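PDB 3MY9: muconate cycloisomerase from Azorhizobium caulinodans, which belongs to the enolase superfamily, joining an enolase-type N-terminal domain to a TIM-barrel-like domain that binds magnesium. Local coordinates for residues Arg133-Leu138 with Ala347-Val352; Gly299-Gly304 with Leu323-Tyr328. All blocks are in the same frame, centred on the assembly; numbering follows the deposited sequence.

Contact 1: Arg133-Leu138 with Ala347-Val352; sequences RDRIPL and AGHVIV
R135-P137 and H349-I351 run antiparallel, their strand axes 158° apart and 4.3 Å at closest approach. They pair the first strand of the TIM-barrel-like domain, 135-142, with a strand more than 200 residues later in the chain, which adds an antiparallel neighbour to a run of otherwise parallel barrel strands. I136 and V350 form the hydrogen-bonded pair: I136 N to V350 O measures 3.0 Å, with the donor in the carbonyl plane, and V350 N to I136 O measures 2.8 Å. Beyond this pair the backbone hydrogen bonds continue with V352 N to D134 O at 3.1 Å and L138 N to G348 O at 2.8 Å. The last is nearly straight at its hydrogen, although the amide stands above the carbonyl plane of G348.

One face of the pairing is apolar and buried. CG1 of I136 meets CG2 of V352 at 4.0 Å, and CD1 of L138 meets CG2 of V350; T312 and I315 of helix 305-316 pack against I136. D134, at the edge, forms salt bridges through OD1 to R131 and to R86 of a neighbouring subunit.

R135 and H349 meet on the other face. With CG anti to the carbonyl carbon (chi1 -51°) and the chain extended beyond it, R135 lays CD over the face of the imidazole in a CH-pi contact, 3.7 Å from the ring centroid and close to the ring normal. The guanidinium follows, its plane only 20° from that of the ring; NH1 comes within 3.2 Å of H349 CE1, while its angle to NE2 is too poor for a hydrogen bond.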
loop_
_atom_site.group_PDB
_atom_site.type_symbol
_atom_site.label_atom_id
_atom_site.label_comp_id
_atom_site.label_asym_id
_atom_site.label_seq_id
_atom_site.Cartn_x
_atom_site.Cartn_y
_atom_site.Cartn_z
ATOM N N ARG A 133 26.195 9.840 29.848
ATOM C CA ARG A 133 25.671 10.750 30.861
ATOM C C ARG A 133 25.964 10.234 32.264
ATOM O O ARG A 133 26.174 9.042 32.468
ATOM C CB ARG A 133 24.156 10.947 30.658
ATOM C CG ARG A 133 23.356 9.648 30.677
ATOM C CD ARG A 133 21.878 9.925 30.511
ATOM N NE ARG A 133 21.522 10.437 29.192
ATOM C CZ ARG A 133 21.294 9.696 28.111
ATOM N NH1 ARG A 133 21.367 8.363 28.145
ATOM N NH2 ARG A 133 20.952 10.294 26.980
ATOM N N ASP A 134 25.958 11.153 33.228
ATOM C CA ASP A 134 26.289 10.855 34.624
ATOM C C ASP A 134 25.111 10.899 35.605
ATOM O O ASP A 134 25.239 10.463 36.763
ATOM C CB ASP A 134 27.329 11.864 35.087
ATOM C CG ASP A 134 28.579 11.840 34.226
ATOM O OD1 ASP A 134 29.141 10.744 34.000
ATOM O OD2 ASP A 134 28.981 12.929 33.765
ATOM N N ARG A 135 23.998 11.484 35.142
ATOM C CA ARG A 135 22.752 11.602 35.883
ATOM C C ARG A 135 21.609 11.234 34.933
ATOM O O ARG A 135 21.758 11.351 33.715
ATOM C CB ARG A 135 22.545 13.057 36.343
ATOM C CG ARG A 135 23.695 13.669 37.046
ATOM C CD ARG A 135 23.495 15.147 37.308
ATOM N NE ARG A 135 24.520 15.668 38.200
ATOM C CZ ARG A 135 24.467 16.867 38.787
ATOM N NH1 ARG A 135 23.437 17.689 38.570
ATOM N NH2 ARG A 135 25.441 17.256 39.586
ATOM N N ILE A 136 20.474 10.807 35.474
ATOM C CA ILE A 136 19.324 10.464 34.669
ATOM C C ILE A 136 18.106 11.219 35.198
ATOM O O ILE A 136 17.730 11.031 36.347
ATOM C CB ILE A 136 18.994 8.978 34.722
ATOM C CG1 ILE A 136 20.236 8.118 34.450
ATOM C CG2 ILE A 136 17.890 8.675 33.697
ATOM C CD1 ILE A 136 20.025 6.636 34.705
ATOM N N PRO A 137 17.478 12.073 34.360
ATOM C CA PRO A 137 16.265 12.736 34.854
ATOM C C PRO A 137 15.256 11.721 35.419
ATOM O O PRO A 137 15.028 10.667 34.828
ATOM C CB PRO A 137 15.712 13.448 33.616
ATOM C CG PRO A 137 16.893 13.590 32.698
ATOM C CD PRO A 137 17.743 12.371 32.942
ATOM N N LEU A 138 14.736 12.030 36.596
ATOM C CA LEU A 138 13.797 11.170 37.308
ATOM C C LEU A 138 12.425 11.854 37.356
ATOM O O LEU A 138 12.279 12.956 37.915
ATOM C CB LEU A 138 14.311 10.912 38.725
ATOM C CG LEU A 138 13.403 10.082 39.626
ATOM C CD1 LEU A 138 13.396 8.626 39.186
ATOM C CD2 LEU A 138 13.825 10.211 41.082
ATOM N N ALA A 347 17.600 16.476 43.424
ATOM C CA ALA A 347 17.206 17.576 42.545
ATOM C C ALA A 347 16.623 17.120 41.188
ATOM O O ALA A 347 16.834 17.769 40.168
ATOM C CB ALA A 347 18.388 18.517 42.344
ATOM N N GLY A 348 15.883 16.012 41.183
ATOM C CA GLY A 348 15.199 15.546 39.975
ATOM C C GLY A 348 15.957 14.600 39.081
ATOM O O GLY A 348 15.542 14.364 37.946
ATOM N N HIS A 349 17.034 14.010 39.591
ATOM C CA HIS A 349 17.829 13.084 38.788
ATOM C C HIS A 349 18.450 11.996 39.632
ATOM O O HIS A 349 18.832 12.238 40.768
ATOM C CB HIS A 349 18.910 13.821 37.986
ATOM C CG HIS A 349 19.834 14.657 38.819
ATOM N ND1 HIS A 349 19.735 16.031 38.892
ATOM C CD2 HIS A 349 20.881 14.315 39.609
ATOM C CE1 HIS A 349 20.677 16.498 39.693
ATOM N NE2 HIS A 349 21.380 15.475 40.146
ATOM N N VAL A 350 18.555 10.797 39.060
ATOM C CA VAL A 350 19.300 9.711 39.685
ATOM C C VAL A 350 20.800 9.922 39.440
ATOM O O VAL A 350 21.199 10.306 38.346
ATOM C CB VAL A 350 18.894 8.334 39.068
ATOM C CG1 VAL A 350 19.784 7.224 39.596
ATOM C CG2 VAL A 350 17.445 8.029 39.356
ATOM N N ILE A 351 21.626 9.666 40.449
ATOM C CA ILE A 351 23.081 9.782 40.302
ATOM C C ILE A 351 23.559 8.410 39.900
ATOM O O ILE A 351 23.228 7.427 40.575
ATOM C CB ILE A 351 23.759 10.221 41.585
ATOM C CG1 ILE A 351 23.029 11.419 42.180
ATOM C CG2 ILE A 351 25.246 10.576 41.321
ATOM C CD1 ILE A 351 23.046 12.605 41.277
ATOM N N VAL A 352 24.251 8.322 38.761
ATOM C CA VAL A 352 24.708 7.021 38.269
ATOM C C VAL A 352 25.867 6.618 39.164
ATOM O O VAL A 352 26.876 7.333 39.227
ATOM C CB VAL A 352 25.115 7.034 36.755
ATOM C CG1 VAL A 352 25.631 5.667 36.322
ATOM C CG2 VAL A 352 23.935 7.420 35.869
#

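Contact 2: Gly299-Gly304 with Leu323-Tyr328; sequences GTLWEG and LGCEFY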
loop_
_atom_site.group_PDB
_atom_site.type_symbol
_atom_site.label_atom_id
_atom_site.label_comp_id
_atom_site.label_asym_id
_atom_site.label_seq_id
_atom_site.Cartn_x
_atom_site.Cartn_y
_atom_site.Cartn_z
ATOM N N GLY A 299 11.318 4.082 31.540
ATOM C CA GLY A 299 10.140 3.344 31.966
ATOM C C GLY A 299 10.095 3.303 33.471
ATOM O O GLY A 299 10.606 4.219 34.143
ATOM N N THR A 300 9.521 2.229 34.002
ATOM C CA THR A 300 9.377 2.032 35.442
ATOM C C THR A 300 10.514 1.159 35.986
ATOM O O THR A 300 10.502 -0.037 35.783
ATOM C CB THR A 300 8.048 1.316 35.732
ATOM O OG1 THR A 300 8.017 0.081 35.006
ATOM C CG2 THR A 300 6.874 2.158 35.277
ATOM N N LEU A 301 11.479 1.760 36.681
ATOM C CA LEU A 301 12.596 1.022 37.242
ATOM C C LEU A 301 12.201 0.480 38.614
ATOM O O LEU A 301 11.621 1.195 39.427
ATOM C CB LEU A 301 13.847 1.906 37.373
ATOM C CG LEU A 301 14.487 2.457 36.097
ATOM C CD1 LEU A 301 15.557 3.497 36.430
ATOM C CD2 LEU A 301 15.059 1.307 35.251
ATOM N N TRP A 302 12.515 -0.787 38.854
ATOM C CA TRP A 302 12.297 -1.405 40.148
ATOM C C TRP A 302 13.323 -0.828 41.124
ATOM O O TRP A 302 14.499 -0.699 40.776
ATOM C CB TRP A 302 12.425 -2.936 40.028
ATOM C CG TRP A 302 12.475 -3.667 41.334
ATOM C CD1 TRP A 302 13.434 -4.547 41.745
ATOM C CD2 TRP A 302 11.529 -3.579 42.402
ATOM N NE1 TRP A 302 13.142 -5.020 42.996
ATOM C CE2 TRP A 302 11.981 -4.438 43.429
ATOM C CE3 TRP A 302 10.344 -2.857 42.593
ATOM C CZ2 TRP A 302 11.293 -4.594 44.632
ATOM C CZ3 TRP A 302 9.662 -3.008 43.784
ATOM C CH2 TRP A 302 10.137 -3.871 44.794
ATOM N N GLU A 303 12.864 -0.473 42.323
ATOM C CA GLU A 303 13.686 0.219 43.319
ATOM C C GLU A 303 14.698 -0.707 44.008
ATOM O O GLU A 303 15.621 -0.227 44.650
ATOM C CB GLU A 303 12.802 0.931 44.382
ATOM C CG GLU A 303 12.253 2.316 43.941
ATOM C CD GLU A 303 10.954 2.741 44.670
ATOM O OE1 GLU A 303 10.993 3.019 45.897
ATOM O OE2 GLU A 303 9.891 2.812 44.000
ATOM N N GLY A 304 14.519 -2.020 43.888
ATOM C CA GLY A 304 15.495 -2.965 44.393
ATOM C C GLY A 304 16.863 -2.578 43.864
ATOM O O GLY A 304 17.052 -2.420 42.657
ATOM N N LEU A 323 14.711 10.425 27.545
ATOM C CA LEU A 323 13.502 10.944 28.191
ATOM C C LEU A 323 13.455 10.771 29.722
ATOM O O LEU A 323 12.471 11.161 30.346
ATOM C CB LEU A 323 12.268 10.316 27.552
ATOM C CG LEU A 323 12.035 10.793 26.120
ATOM C CD1 LEU A 323 11.005 9.884 25.398
ATOM C CD2 LEU A 323 11.611 12.259 26.154
ATOM N N GLY A 324 14.536 10.249 30.325
ATOM C CA GLY A 324 14.626 10.080 31.792
ATOM C C GLY A 324 14.041 8.732 32.205
ATOM O O GLY A 324 13.969 7.799 31.375
ATOM N N CYS A 325 13.629 8.619 33.467
ATOM C CA CYS A 325 13.093 7.372 34.002
ATOM C C CYS A 325 12.162 7.654 35.152
ATOM O O CYS A 325 11.990 8.814 35.532
ATOM C CB CYS A 325 14.229 6.445 34.446
ATOM S SG CYS A 325 15.147 7.071 35.901
ATOM N N GLU A 326 11.524 6.622 35.682
ATOM C CA GLU A 326 10.701 6.755 36.897
ATOM C C GLU A 326 10.762 5.484 37.725
ATOM O O GLU A 326 11.161 4.433 37.218
ATOM C CB GLU A 326 9.237 7.036 36.562
ATOM C CG GLU A 326 8.516 5.862 35.931
ATOM C CD GLU A 326 7.132 6.246 35.467
ATOM O OE1 GLU A 326 7.038 6.846 34.392
ATOM O OE2 GLU A 326 6.149 5.983 36.201
ATOM N N PHE A 327 10.326 5.568 38.977
ATOM C CA PHE A 327 10.325 4.392 39.871
ATOM C C PHE A 327 9.003 3.602 39.838
ATOM O O PHE A 327 7.921 4.199 39.758
ATOM C CB PHE A 327 10.638 4.813 41.307
ATOM C CG PHE A 327 12.041 5.316 41.508
ATOM C CD1 PHE A 327 13.118 4.734 40.846
ATOM C CD2 PHE A 327 12.287 6.348 42.401
ATOM C CE1 PHE A 327 14.409 5.188 41.054
ATOM C CE2 PHE A 327 13.588 6.801 42.629
ATOM C CZ PHE A 327 14.648 6.228 41.958
ATOM N N TYR A 328 9.128 2.270 39.943
ATOM C CA TYR A 328 8.026 1.286 39.771
ATOM C C TYR A 328 6.661 1.755 40.286
ATOM O O TYR A 328 5.645 1.712 39.566
ATOM C CB TYR A 328 8.390 -0.051 40.439
ATOM C CG TYR A 328 7.522 -1.231 40.029
ATOM C CD1 TYR A 328 6.905 -2.039 40.987
ATOM C CD2 TYR A 328 7.326 -1.543 38.682
ATOM C CE1 TYR A 328 6.111 -3.134 40.611
ATOM C CE2 TYR A 328 6.534 -2.628 38.291
ATOM C CZ TYR A 328 5.923 -3.420 39.256
ATOM O OH TYR A 328 5.137 -4.493 38.862
#
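Y328 and W302 set their rings almost perpendicular, planes 89° apart with the indole six-membered ring and phenol centroids separated by 5.9 Å. The approach is oblique: W302 CE3 meets Y328 CD1 at 3.9 Å. W302 has CG anti to its backbone N (chi1 169°); its CB leads away from 323-328, yet the six-membered ring reaches back to Y328. Both polar ends are held elsewhere, W302 NE1 by E53 and Y328 OH by the carbonyl of W57. At the edge of the phenol, near its plane, lies T300 OG1, a buried hydroxyl with no polar partner in the model.

E303 crosses F327 at about a right angle. Its CG sits over one ring face, 4.2 Å from the centroid, and OE2 lies 3.4 Å from F327 CB; the carboxylate and ring planes differ by 39°.

The two segments contribute the strands of a beta-alpha-beta unit of the TIM-barrel-like domain: helix 305-316 connects strand 300-301 to the parallel strand 326-327. The short parallel pairing puts T300 beside E326 and L301 beside F327. L301 N donates a nearly straight hydrogen bond to E326 O at 2.7 Å. E326 N to G299 O and Y328 N to L301 O complete the set, the Y328 amide lying above the carbonyl plane of L301.

T300 and E326 lie side by side, pointing the same way, with CG2 of T300 4.0 Å from OE2 of E326. The other carboxylate oxygen, OE1, makes a salt bridge to K166 and a hydrogen bond to Y297, while the T300 side chain comes to about 5 Å from a bound magnesium ion. On the opposite face L301 CD1 touches C325 SG at 3.6 Å.

Contacts 1 and 2 are both partly buried, but contact 2 lies nearer the middle of the chain, its centre about 4 Å from the chain centre against about 14 Å for contact 1. Contact 2 is nested within the long loop that contact 1 closes, and their centres are about 11 Å apart. They meet directly: P137 O and C325 N, 2.8 Å apart, probably form a hydrogen bond, and L138 CD2 packs on F327 CE2. Helix 305-316 serves both, touching I136 and V352 as well as L301 and F327. Both use backbone hydrogen bonds; contact 1 adds aliphatic packing, an arginine-histidine pair and a subunit-facing aspartate, contact 2 aromatic packing near magnesium.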